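Local coordinates for protein probable ferredoxin-dependent nitrite reductase NirA (Mycobacterium tuberculosis, PDB 1ZJ8) that reduces sulfite to sulfide with six electrons from ferredoxin, using a siroheme coupled to a [4Fe-4S] cluster, for the synthesis of sulfur-containing amino acids and cofactors, at residues Glu440-Val443 / Arg444-Leu448; Pro475-Cys478 / Ala479-Ile483. One frame throughout, in Å; residues are numbered along the deposited sequence.

How the contacts relate
Contacts 1 and 2 illustrate how one prosthetic group can be held both at its rim and at its metal. Their centres are 16 Å apart and their nearest atoms about 7 Å apart, so they meet through the siroheme and not directly. Contact 1, at the start of helix 442-455, sends Arg442 to carboxylate oxygen O3B at the periphery of the macrocycle. Contact 2, in the loop between strands 469-472 and 486-494, supplies Cys478, whose sulfur joins the siroheme iron to the [4Fe-4S] cluster, and Arg480, which approaches another carboxylate. Contact 1 also lies near the cluster: the side chain of Thr441 is about 5 Å from it.

Contact 1: residues Glu440-Val443 / Arg444-Leu448; sequences ETRV and RAQHL. With SRM (siroheme), chain E.
Gln446 and His447 both turn their side chains back to carbonyls of the preceding residues, Arg442 and Val443, while Arg442 extends off the helix to the siroheme. Among the backbone bonds, Ala445 N donates to Thr441 O at 3.0 Å, and Gln446 N to Val443 O. The side-chain bonds add to these. Gln446 NE2 meets Arg442 O at 3.0 Å in a bent bond, and also donates to Ile360 O. A bend at chi2 (-54°) folds the amide back beside the arginine chain. His447 ND1 donates to Val443 O at 3.1 Å, and that oxygen sits near the imidazole plane at the ring edge; ND1 and Gln446 N grip it from opposite faces of its carbonyl plane. These bonds lie where helix 442-455 begins, in the second 4Fe-4S domain of the sulfite reductase fold, where Thr441 OG1 bonds Cys428 O beside the iron-sulfur cluster. The ligand bond belongs to Arg442: CG stands anti to the backbone N (chi1 -155°), sending the chain off the helix, and NH2 donates to siroheme O3B at 2.6 Å, nearly straight at 164°. O3B meets the guanidinium at its edge; NH2 also makes a weak bond to Ser429 OG, itself hydrogen-bonded to the siroheme.

Contact 2: residues Pro475-Cys478 / Ala479-Ile483; sequences PNSC and ARIQI. With SRM (siroheme), chain E.
Ser477 and Arg480 close a type I beta turn that holds Cys478 at the siroheme iron, in the loop after strand 469-472 that carries two of the four cluster cysteines, Cys474 and Cys478. In the first shell, Cys478 SG lies 2.7 Å from the siroheme FE and is also bound to an iron of the [4Fe-4S] cluster, making it the bridging thiolate characteristic of siroheme sulfite and nitrite reductases. Asn476 lies against the macrocycle, its CB 3.3 Å from siroheme C2D. A bend at chi3 (79°) helps bring Arg480 NH1 to 3.1 Å from siroheme O4C in a weak bond; its guanidinium is held more firmly by Pro388 O and Asp140 O, and it makes a cation-pi contact with Tyr389. In the second shell, Arg480 N donates to Ser477 O at 3.0 Å across the turn, and Asn472 OD1 accepts from Ala479 N. Ser477 OG then links the turn to the residues beyond it: it accepts from Ile481 N at 2.9 Å, while Ile481 CD1 packs 3.6 Å from Ser477 CB. The same hydroxyl, Ser477 OG, donates to Gln482 OE1 at 2.6 Å, arriving tilted 29° from the plane of that amide carbonyl.

Contact 1: residues Glu440-Val443 / Arg444-Leu448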
ATOM      1  N   GLU A 440     -11.507   4.956 -14.000  1.00 42.71           N
ATOM      2  CA  GLU A 440     -12.204   4.471 -12.836  1.00 41.91           C
ATOM      3  C   GLU A 440     -11.694   3.056 -12.503  1.00 41.24           C
ATOM      4  O   GLU A 440     -11.499   2.219 -13.377  1.00 41.00           O
ATOM      5  CB  GLU A 440     -13.716   4.491 -13.096  1.00 41.96           C
ATOM      6  CG  GLU A 440     -14.546   4.134 -11.895  1.00 43.42           C
ATOM      7  CD  GLU A 440     -14.161   4.961 -10.680  1.00 46.99           C
ATOM      8  OE1 GLU A 440     -14.450   6.181 -10.733  1.00 48.82           O
ATOM      9  OE2 GLU A 440     -13.564   4.402  -9.704  1.00 47.53           O
ATOM     10  N   THR A 441     -11.469   2.803 -11.225  1.00 40.57           N
ATOM     11  CA  THR A 441     -10.820   1.574 -10.798  1.00 40.06           C
ATOM     12  C   THR A 441     -11.578   0.847  -9.682  1.00 39.48           C
ATOM     13  O   THR A 441     -11.937  -0.323  -9.857  1.00 38.98           O
ATOM     14  CB  THR A 441      -9.381   1.869 -10.311  1.00 39.93           C
ATOM     15  OG1 THR A 441      -9.404   2.964  -9.385  1.00 39.30           O
ATOM     16  CG2 THR A 441      -8.488   2.218 -11.473  1.00 39.64           C
ATOM     17  N   ARG A 442     -11.828   1.527  -8.554  1.00 38.86           N
ATOM     18  CA  ARG A 442     -12.433   0.846  -7.415  1.00 38.57           C
ATOM     19  C   ARG A 442     -13.891   0.467  -7.652  1.00 38.19           C
ATOM     20  O   ARG A 442     -14.322  -0.601  -7.220  1.00 38.27           O
ATOM     21  CB  ARG A 442     -12.282   1.603  -6.081  1.00 38.65           C
ATOM     22  CG  ARG A 442     -12.358   0.590  -4.896  1.00 38.87           C
ATOM     23  CD  ARG A 442     -12.209   1.138  -3.478  1.00 38.70           C
ATOM     24  NE  ARG A 442     -10.964   1.865  -3.241  1.00 39.99           N
ATOM     25  CZ  ARG A 442      -9.743   1.338  -3.210  1.00 39.45           C
ATOM     26  NH1 ARG A 442      -9.547   0.058  -3.429  1.00 39.87           N
ATOM     27  NH2 ARG A 442      -8.694   2.114  -2.981  1.00 40.62           N
ATOM     28  N   VAL A 443     -14.635   1.305  -8.365  1.00 37.71           N
ATOM     29  CA  VAL A 443     -16.032   0.999  -8.680  1.00 37.49           C
ATOM     30  C   VAL A 443     -16.129  -0.069  -9.791  1.00 37.02           C
ATOM     31  O   VAL A 443     -16.956  -0.996  -9.726  1.00 36.72           O
ATOM     32  CB  VAL A 443     -16.806   2.289  -9.091  1.00 37.64           C
ATOM     33  CG1 VAL A 443     -18.334   2.018  -9.085  1.00 37.40           C
ATOM     34  CG2 VAL A 443     -16.431   3.474  -8.148  1.00 37.61           C
ATOM     35  N   ARG A 444     -15.276   0.082 -10.802  1.00 36.48           N
ATOM     36  CA  ARG A 444     -15.175  -0.884 -11.884  1.00 36.12           C
ATOM     37  C   ARG A 444     -15.019  -2.288 -11.336  1.00 35.79           C
ATOM     38  O   ARG A 444     -15.769  -3.209 -11.699  1.00 35.77           O
ATOM     39  CB  ARG A 444     -13.968  -0.549 -12.758  1.00 36.17           C
ATOM     40  CG  ARG A 444     -13.891  -1.372 -14.040  1.00 36.84           C
ATOM     41  CD  ARG A 444     -14.891  -0.871 -15.078  1.00 37.86           C
ATOM     42  NE  ARG A 444     -15.670  -1.941 -15.680  1.00 36.85           N
ATOM     43  CZ  ARG A 444     -15.216  -2.781 -16.592  1.00 38.11           C
ATOM     44  NH1 ARG A 444     -13.977  -2.700 -17.002  1.00 40.30           N
ATOM     45  NH2 ARG A 444     -15.998  -3.715 -17.101  1.00 39.32           N
ATOM     46  N   ALA A 445     -14.050  -2.420 -10.436  1.00 35.23           N
ATOM     47  CA  ALA A 445     -13.726  -3.682  -9.777  1.00 34.66           C
ATOM     48  C   ALA A 445     -14.930  -4.322  -9.134  1.00 34.05           C
ATOM     49  O   ALA A 445     -15.028  -5.543  -9.078  1.00 33.89           O
ATOM     50  CB  ALA A 445     -12.671  -3.448  -8.704  1.00 35.05           C
ATOM     51  N   GLN A 446     -15.846  -3.497  -8.636  1.00 33.59           N
ATOM     52  CA  GLN A 446     -17.032  -4.022  -7.949  1.00 33.45           C
ATOM     53  C   GLN A 446     -17.961  -4.776  -8.897  1.00 33.19           C
ATOM     54  O   GLN A 446     -18.689  -5.684  -8.478  1.00 32.92           O
ATOM     55  CB  GLN A 446     -17.826  -2.894  -7.262  1.00 33.48           C
ATOM     56  CG  GLN A 446     -17.022  -2.003  -6.321  1.00 32.16           C
ATOM     57  CD  GLN A 446     -16.291  -2.798  -5.291  1.00 30.56           C
ATOM     58  OE1 GLN A 446     -16.799  -3.809  -4.814  1.00 29.37           O
ATOM     59  NE2 GLN A 446     -15.082  -2.363  -4.944  1.00 30.64           N
ATOM     60  N   HIS A 447     -17.923  -4.389 -10.173  1.00 33.19           N
ATOM     61  CA  HIS A 447     -18.699  -5.050 -11.221  1.00 33.12           C
ATOM     62  C   HIS A 447     -17.891  -6.120 -11.930  1.00 32.82           C
ATOM     63  O   HIS A 447     -18.456  -7.076 -12.470  1.00 32.80           O
ATOM     64  CB  HIS A 447     -19.123  -4.032 -12.298  1.00 33.24           C
ATOM     65  CG  HIS A 447     -20.029  -2.938 -11.803  1.00 35.02           C
ATOM     66  ND1 HIS A 447     -19.557  -1.787 -11.198  1.00 35.78           N
ATOM     67  CD2 HIS A 447     -21.381  -2.810 -11.850  1.00 35.48           C
ATOM     68  CE1 HIS A 447     -20.577  -1.010 -10.878  1.00 34.61           C
ATOM     69  NE2 HIS A 447     -21.693  -1.607 -11.261  1.00 35.15           N
ATOM     70  N   LEU A 448     -16.571  -5.946 -11.950  1.00 32.57           N
ATOM     71  CA  LEU A 448     -15.717  -6.748 -12.808  1.00 32.37           C
ATOM     72  C   LEU A 448     -15.474  -8.112 -12.206  1.00 32.15           C
ATOM     73  O   LEU A 448     -15.504  -9.105 -12.927  1.00 32.27           O
ATOM     74  CB  LEU A 448     -14.412  -6.010 -13.073  1.00 32.62           C
ATOM     75  CG  LEU A 448     -13.406  -6.672 -14.017  1.00 32.90           C
ATOM     76  CD1 LEU A 448     -14.029  -6.966 -15.375  1.00 32.73           C
ATOM     77  CD2 LEU A 448     -12.165  -5.787 -14.139  1.00 32.49           C
TER
HETATM   78 FE   SRM E 557      -0.215   6.010  -3.342  1.00 36.68          FE
HETATM   79  CHA SRM E 557      -0.267   9.215  -4.523  1.00 39.33           C
HETATM   80  CHB SRM E 557      -3.564   5.981  -3.317  1.00 37.03           C
HETATM   81  CHC SRM E 557      -0.159   2.973  -2.173  1.00 31.66           C
HETATM   82  CHD SRM E 557       2.527   5.318  -5.326  1.00 36.19           C
HETATM   83  NA  SRM E 557      -1.625   7.397  -3.636  1.00 38.55           N
HETATM   84  C1A SRM E 557      -1.463   8.690  -3.991  1.00 39.78           C
HETATM   85  C2A SRM E 557      -2.682   9.534  -3.774  1.00 40.69           C
HETATM   86  CMA SRM E 557      -2.561  10.263  -2.471  1.00 40.05           C
HETATM   87  CDA SRM E 557      -2.991  10.422  -4.947  1.00 42.56           C
HETATM   88  CEA SRM E 557      -2.674  11.881  -4.877  1.00 44.84           C
HETATM   89  O3A SRM E 557      -1.495  12.226  -4.747  1.00 47.29           O
HETATM   90  O4A SRM E 557      -3.571  12.734  -4.941  1.00 46.66           O
HETATM   91  C3A SRM E 557      -3.730   8.476  -3.706  1.00 40.44           C
HETATM   92  CAA SRM E 557      -4.802   8.729  -2.700  1.00 40.25           C
HETATM   93  CBA SRM E 557      -5.843   9.483  -3.485  1.00 41.43           C
HETATM   94  CCA SRM E 557      -7.215   9.186  -2.973  1.00 42.67           C
HETATM   95  O1A SRM E 557      -7.497   8.013  -2.645  1.00 41.33           O
HETATM   96  O2A SRM E 557      -8.032  10.133  -2.870  1.00 43.03           O
HETATM   97  C4A SRM E 557      -2.947   7.221  -3.524  1.00 39.08           C
HETATM   98  NB  SRM E 557      -1.616   4.787  -2.704  1.00 35.16           N
HETATM   99  C1B SRM E 557      -2.946   4.897  -2.700  1.00 34.63           C
HETATM  100  C2B SRM E 557      -3.675   3.797  -1.980  1.00 33.18           C
HETATM  101  CMB SRM E 557      -4.857   4.259  -1.175  1.00 32.44           C
HETATM  102  CDB SRM E 557      -4.160   2.837  -3.013  1.00 33.03           C
HETATM  103  CEB SRM E 557      -4.934   1.650  -2.561  1.00 33.40           C
HETATM  104  O3B SRM E 557      -6.148   1.501  -2.822  1.00 33.18           O
HETATM  105  O4B SRM E 557      -4.322   0.810  -1.902  1.00 34.85           O
HETATM  106  C3B SRM E 557      -2.523   3.220  -1.186  1.00 32.49           C
HETATM  107  CAB SRM E 557      -2.360   3.936   0.129  1.00 32.29           C
HETATM  108  CBB SRM E 557      -1.685   3.078   1.155  1.00 31.87           C
HETATM  109  CCB SRM E 557      -1.334   3.895   2.365  1.00 31.13           C
HETATM  110  O1B SRM E 557      -2.007   3.824   3.390  1.00 31.81           O
HETATM  111  O2B SRM E 557      -0.350   4.628   2.373  1.00 33.57           O
HETATM  112  C4B SRM E 557      -1.365   3.663  -2.038  1.00 33.82           C
HETATM  113  NC  SRM E 557       0.853   4.455  -3.765  1.00 33.63           N
HETATM  114  C1C SRM E 557       0.863   3.314  -3.047  1.00 31.18           C
HETATM  115  C2C SRM E 557       1.751   2.361  -3.528  1.00 32.91           C
HETATM  116  CDC SRM E 557       1.871   0.914  -3.188  1.00 33.13           C
HETATM  117  CEC SRM E 557       2.689   0.456  -2.044  1.00 32.44           C
HETATM  118  O3C SRM E 557       3.149   1.289  -1.230  1.00 31.81           O
HETATM  119  O4C SRM E 557       2.883  -0.766  -1.978  1.00 32.69           O
HETATM  120  C3C SRM E 557       2.462   3.053  -4.461  1.00 33.32           C
HETATM  121  CAC SRM E 557       3.553   2.352  -5.204  1.00 33.48           C
HETATM  122  CBC SRM E 557       4.834   1.965  -4.495  1.00 32.83           C
HETATM  123  CCC SRM E 557       5.726   3.189  -4.392  1.00 32.31           C
HETATM  124  O1C SRM E 557       5.427   4.136  -3.615  1.00 28.39           O
HETATM  125  O2C SRM E 557       6.744   3.213  -5.131  1.00 31.62           O
HETATM  126  C4C SRM E 557       1.955   4.324  -4.542  1.00 34.77           C
HETATM  127  ND  SRM E 557       1.096   7.143  -4.388  1.00 37.36           N
HETATM  128  C1D SRM E 557       1.990   6.615  -5.240  1.00 37.00           C
HETATM  129  C2D SRM E 557       2.379   7.604  -6.163  1.00 38.32           C
HETATM  130  CAD SRM E 557       3.743   7.613  -6.829  1.00 37.48           C
HETATM  131  CBD SRM E 557       4.854   8.376  -6.178  1.00 39.18           C
HETATM  132  CCD SRM E 557       6.270   8.351  -6.675  1.00 40.36           C
HETATM  133  O1D SRM E 557       7.125   7.838  -5.918  1.00 41.96           O
HETATM  134  O2D SRM E 557       6.578   8.820  -7.803  1.00 37.19           O
HETATM  135  C3D SRM E 557       1.679   8.751  -5.827  1.00 37.58           C
HETATM  136  CDD SRM E 557       2.073  10.150  -6.217  1.00 38.97           C
HETATM  137  CED SRM E 557       3.189  10.911  -5.537  1.00 39.54           C
HETATM  138  O3D SRM E 557       3.679  10.521  -4.477  1.00 39.68           O
HETATM  139  O4D SRM E 557       3.646  11.953  -6.028  1.00 38.84           O
HETATM  140  C4D SRM E 557       0.892   8.452  -4.727  1.00 38.45           C

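Contact 2: residues Pro475-Cys478 / Ala479-Ile483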
ATOM      1  N   PRO A 475      -0.129   6.125 -13.936  1.00 38.71           N
ATOM      2  CA  PRO A 475       1.183   5.439 -13.901  1.00 38.61           C
ATOM      3  C   PRO A 475       1.896   5.352 -12.540  1.00 38.32           C
ATOM      4  O   PRO A 475       2.889   4.605 -12.437  1.00 38.28           O
ATOM      5  CB  PRO A 475       2.038   6.241 -14.909  1.00 38.48           C
ATOM      6  CG  PRO A 475       1.118   7.213 -15.549  1.00 38.51           C
ATOM      7  CD  PRO A 475      -0.030   7.428 -14.617  1.00 38.65           C
ATOM      8  N   ASN A 476       1.397   6.083 -11.531  1.00 37.82           N
ATOM      9  CA  ASN A 476       1.959   6.043 -10.160  1.00 37.85           C
ATOM     10  C   ASN A 476       2.016   4.627  -9.538  1.00 37.46           C
ATOM     11  O   ASN A 476       2.818   4.387  -8.656  1.00 37.65           O
ATOM     12  CB  ASN A 476       1.194   7.001  -9.212  1.00 37.98           C
ATOM     13  CG  ASN A 476       1.476   8.511  -9.494  1.00 38.46           C
ATOM     14  OD1 ASN A 476       2.608   8.898  -9.794  1.00 39.83           O
ATOM     15  ND2 ASN A 476       0.443   9.355  -9.363  1.00 35.70           N
ATOM     16  N   SER A 477       1.164   3.708  -9.997  1.00 37.35           N
ATOM     17  CA  SER A 477       1.230   2.281  -9.637  1.00 37.18           C
ATOM     18  C   SER A 477       0.915   1.973  -8.153  1.00 37.21           C
ATOM     19  O   SER A 477       1.549   1.107  -7.551  1.00 37.47           O
ATOM     20  CB  SER A 477       2.600   1.708 -10.035  1.00 37.18           C
ATOM     21  OG  SER A 477       2.518   0.344 -10.385  1.00 36.29           O
ATOM     22  N   CYS A 478      -0.083   2.664  -7.591  1.00 37.02           N
ATOM     23  CA  CYS A 478      -0.529   2.460  -6.207  1.00 36.99           C
ATOM     24  C   CYS A 478      -1.053   1.077  -5.907  1.00 36.78           C
ATOM     25  O   CYS A 478      -0.991   0.628  -4.767  1.00 36.35           O
ATOM     26  CB  CYS A 478      -1.659   3.427  -5.870  1.00 37.37           C
ATOM     27  SG  CYS A 478      -1.175   5.191  -5.774  1.00 40.97           S
ATOM     28  N   ALA A 479      -1.638   0.437  -6.922  1.00 36.93           N
ATOM     29  CA  ALA A 479      -2.144  -0.924  -6.808  1.00 36.71           C
ATOM     30  C   ALA A 479      -1.194  -1.869  -7.509  1.00 36.81           C
ATOM     31  O   ALA A 479      -1.601  -2.934  -7.953  1.00 36.97           O
ATOM     32  CB  ALA A 479      -3.544  -1.030  -7.394  1.00 36.56           C
ATOM     33  N   ARG A 480       0.075  -1.472  -7.609  1.00 36.97           N
ATOM     34  CA  ARG A 480       1.157  -2.366  -8.028  1.00 36.90           C
ATOM     35  C   ARG A 480       0.969  -2.998  -9.420  1.00 36.61           C
ATOM     36  O   ARG A 480       0.730  -4.189  -9.547  1.00 36.57           O
ATOM     37  CB  ARG A 480       1.391  -3.427  -6.926  1.00 37.27           C
ATOM     38  CG  ARG A 480       2.360  -2.948  -5.790  1.00 38.17           C
ATOM     39  CD  ARG A 480       1.738  -2.754  -4.415  1.00 38.56           C
ATOM     40  NE  ARG A 480       1.563  -4.024  -3.722  1.00 38.22           N
ATOM     41  CZ  ARG A 480       1.152  -4.158  -2.462  1.00 38.72           C
ATOM     42  NH1 ARG A 480       0.873  -3.101  -1.696  1.00 37.97           N
ATOM     43  NH2 ARG A 480       1.019  -5.380  -1.967  1.00 39.94           N
ATOM     44  N   ILE A 481       1.119  -2.172 -10.455  1.00 36.89           N
ATOM     45  CA  ILE A 481       0.978  -2.570 -11.868  1.00 36.99           C
ATOM     46  C   ILE A 481       1.960  -3.664 -12.326  1.00 37.08           C
ATOM     47  O   ILE A 481       1.587  -4.651 -12.987  1.00 37.04           O
ATOM     48  CB  ILE A 481       1.269  -1.367 -12.809  1.00 37.17           C
ATOM     49  CG1 ILE A 481       0.337  -0.194 -12.534  1.00 37.30           C
ATOM     50  CG2 ILE A 481       1.146  -1.794 -14.291  1.00 37.65           C
ATOM     51  CD1 ILE A 481       0.809   1.109 -13.100  1.00 36.96           C
ATOM     52  N   GLN A 482       3.226  -3.458 -11.985  1.00 37.10           N
ATOM     53  CA  GLN A 482       4.306  -4.172 -12.643  1.00 37.12           C
ATOM     54  C   GLN A 482       4.550  -5.508 -12.005  1.00 37.22           C
ATOM     55  O   GLN A 482       5.430  -6.245 -12.448  1.00 37.51           O
ATOM     56  CB  GLN A 482       5.611  -3.351 -12.637  1.00 37.11           C
ATOM     57  CG  GLN A 482       5.523  -1.951 -13.266  1.00 35.66           C
ATOM     58  CD  GLN A 482       5.051  -0.905 -12.280  1.00 35.01           C
ATOM     59  OE1 GLN A 482       4.382  -1.228 -11.296  1.00 33.79           O
ATOM     60  NE2 GLN A 482       5.407   0.356 -12.529  1.00 35.25           N
ATOM     61  N   ILE A 483       3.789  -5.834 -10.968  1.00 37.41           N
ATOM     62  CA  ILE A 483       4.020  -7.088 -10.260  1.00 37.57           C
ATOM     63  C   ILE A 483       2.748  -7.914 -10.189  1.00 37.94           C
ATOM     64  O   ILE A 483       2.518  -8.618  -9.212  1.00 38.91           O
ATOM     65  CB  ILE A 483       4.635  -6.826  -8.861  1.00 37.37           C
ATOM     66  CG1 ILE A 483       3.696  -5.985  -7.989  1.00 36.94           C
ATOM     67  CG2 ILE A 483       5.971  -6.119  -9.005  1.00 36.76           C
ATOM     68  CD1 ILE A 483       4.282  -5.613  -6.666  1.00 37.20           C
TER
HETATM   69 FE   SRM E 557      -0.215   6.010  -3.342  1.00 36.68          FE
HETATM   70  CHA SRM E 557      -0.267   9.215  -4.523  1.00 39.33           C
HETATM   71  CHB SRM E 557      -3.564   5.981  -3.317  1.00 37.03           C
HETATM   72  CHC SRM E 557      -0.159   2.973  -2.173  1.00 31.66           C
HETATM   73  CHD SRM E 557       2.527   5.318  -5.326  1.00 36.19           C
HETATM   74  NA  SRM E 557      -1.625   7.397  -3.636  1.00 38.55           N
HETATM   75  C1A SRM E 557      -1.463   8.690  -3.991  1.00 39.78           C
HETATM   76  C2A SRM E 557      -2.682   9.534  -3.774  1.00 40.69           C
HETATM   77  CMA SRM E 557      -2.561  10.263  -2.471  1.00 40.05           C
HETATM   78  CDA SRM E 557      -2.991  10.422  -4.947  1.00 42.56           C
HETATM   79  CEA SRM E 557      -2.674  11.881  -4.877  1.00 44.84           C
HETATM   80  O3A SRM E 557      -1.495  12.226  -4.747  1.00 47.29           O
HETATM   81  O4A SRM E 557      -3.571  12.734  -4.941  1.00 46.66           O
HETATM   82  C3A SRM E 557      -3.730   8.476  -3.706  1.00 40.44           C
HETATM   83  CAA SRM E 557      -4.802   8.729  -2.700  1.00 40.25           C
HETATM   84  CBA SRM E 557      -5.843   9.483  -3.485  1.00 41.43           C
HETATM   85  CCA SRM E 557      -7.215   9.186  -2.973  1.00 42.67           C
HETATM   86  O1A SRM E 557      -7.497   8.013  -2.645  1.00 41.33           O
HETATM   87  O2A SRM E 557      -8.032  10.133  -2.870  1.00 43.03           O
HETATM   88  C4A SRM E 557      -2.947   7.221  -3.524  1.00 39.08           C
HETATM   89  NB  SRM E 557      -1.616   4.787  -2.704  1.00 35.16           N
HETATM   90  C1B SRM E 557      -2.946   4.897  -2.700  1.00 34.63           C
HETATM   91  C2B SRM E 557      -3.675   3.797  -1.980  1.00 33.18           C
HETATM   92  CMB SRM E 557      -4.857   4.259  -1.175  1.00 32.44           C
HETATM   93  CDB SRM E 557      -4.160   2.837  -3.013  1.00 33.03           C
HETATM   94  CEB SRM E 557      -4.934   1.650  -2.561  1.00 33.40           C
HETATM   95  O3B SRM E 557      -6.148   1.501  -2.822  1.00 33.18           O
HETATM   96  O4B SRM E 557      -4.322   0.810  -1.902  1.00 34.85           O
HETATM   97  C3B SRM E 557      -2.523   3.220  -1.186  1.00 32.49           C
HETATM   98  CAB SRM E 557      -2.360   3.936   0.129  1.00 32.29           C
HETATM   99  CBB SRM E 557      -1.685   3.078   1.155  1.00 31.87           C
HETATM  100  CCB SRM E 557      -1.334   3.895   2.365  1.00 31.13           C
HETATM  101  O1B SRM E 557      -2.007   3.824   3.390  1.00 31.81           O
HETATM  102  O2B SRM E 557      -0.350   4.628   2.373  1.00 33.57           O
HETATM  103  C4B SRM E 557      -1.365   3.663  -2.038  1.00 33.82           C
HETATM  104  NC  SRM E 557       0.853   4.455  -3.765  1.00 33.63           N
HETATM  105  C1C SRM E 557       0.863   3.314  -3.047  1.00 31.18           C
HETATM  106  C2C SRM E 557       1.751   2.361  -3.528  1.00 32.91           C
HETATM  107  CDC SRM E 557       1.871   0.914  -3.188  1.00 33.13           C
HETATM  108  CEC SRM E 557       2.689   0.456  -2.044  1.00 32.44           C
HETATM  109  O3C SRM E 557       3.149   1.289  -1.230  1.00 31.81           O
HETATM  110  O4C SRM E 557       2.883  -0.766  -1.978  1.00 32.69           O
HETATM  111  C3C SRM E 557       2.462   3.053  -4.461  1.00 33.32           C
HETATM  112  CAC SRM E 557       3.553   2.352  -5.204  1.00 33.48           C
HETATM  113  CBC SRM E 557       4.834   1.965  -4.495  1.00 32.83           C
HETATM  114  CCC SRM E 557       5.726   3.189  -4.392  1.00 32.31           C
HETATM  115  O1C SRM E 557       5.427   4.136  -3.615  1.00 28.39           O
HETATM  116  O2C SRM E 557       6.744   3.213  -5.131  1.00 31.62           O
HETATM  117  C4C SRM E 557       1.955   4.324  -4.542  1.00 34.77           C
HETATM  118  ND  SRM E 557       1.096   7.143  -4.388  1.00 37.36           N
HETATM  119  C1D SRM E 557       1.990   6.615  -5.240  1.00 37.00           C
HETATM  120  C2D SRM E 557       2.379   7.604  -6.163  1.00 38.32           C
HETATM  121  CAD SRM E 557       3.743   7.613  -6.829  1.00 37.48           C
HETATM  122  CBD SRM E 557       4.854   8.376  -6.178  1.00 39.18           C
HETATM  123  CCD SRM E 557       6.270   8.351  -6.675  1.00 40.36           C
HETATM  124  O1D SRM E 557       7.125   7.838  -5.918  1.00 41.96           O
HETATM  125  O2D SRM E 557       6.578   8.820  -7.803  1.00 37.19           O
HETATM  126  C3D SRM E 557       1.679   8.751  -5.827  1.00 37.58           C
HETATM  127  CDD SRM E 557       2.073  10.150  -6.217  1.00 38.97           C
HETATM  128  CED SRM E 557       3.189  10.911  -5.537  1.00 39.54           C
HETATM  129  O3D SRM E 557       3.679  10.521  -4.477  1.00 39.68           O
HETATM  130  O4D SRM E 557       3.646  11.953  -6.028  1.00 38.84           O
HETATM  131  C4D SRM E 557       0.892   8.452  -4.727  1.00 38.45           C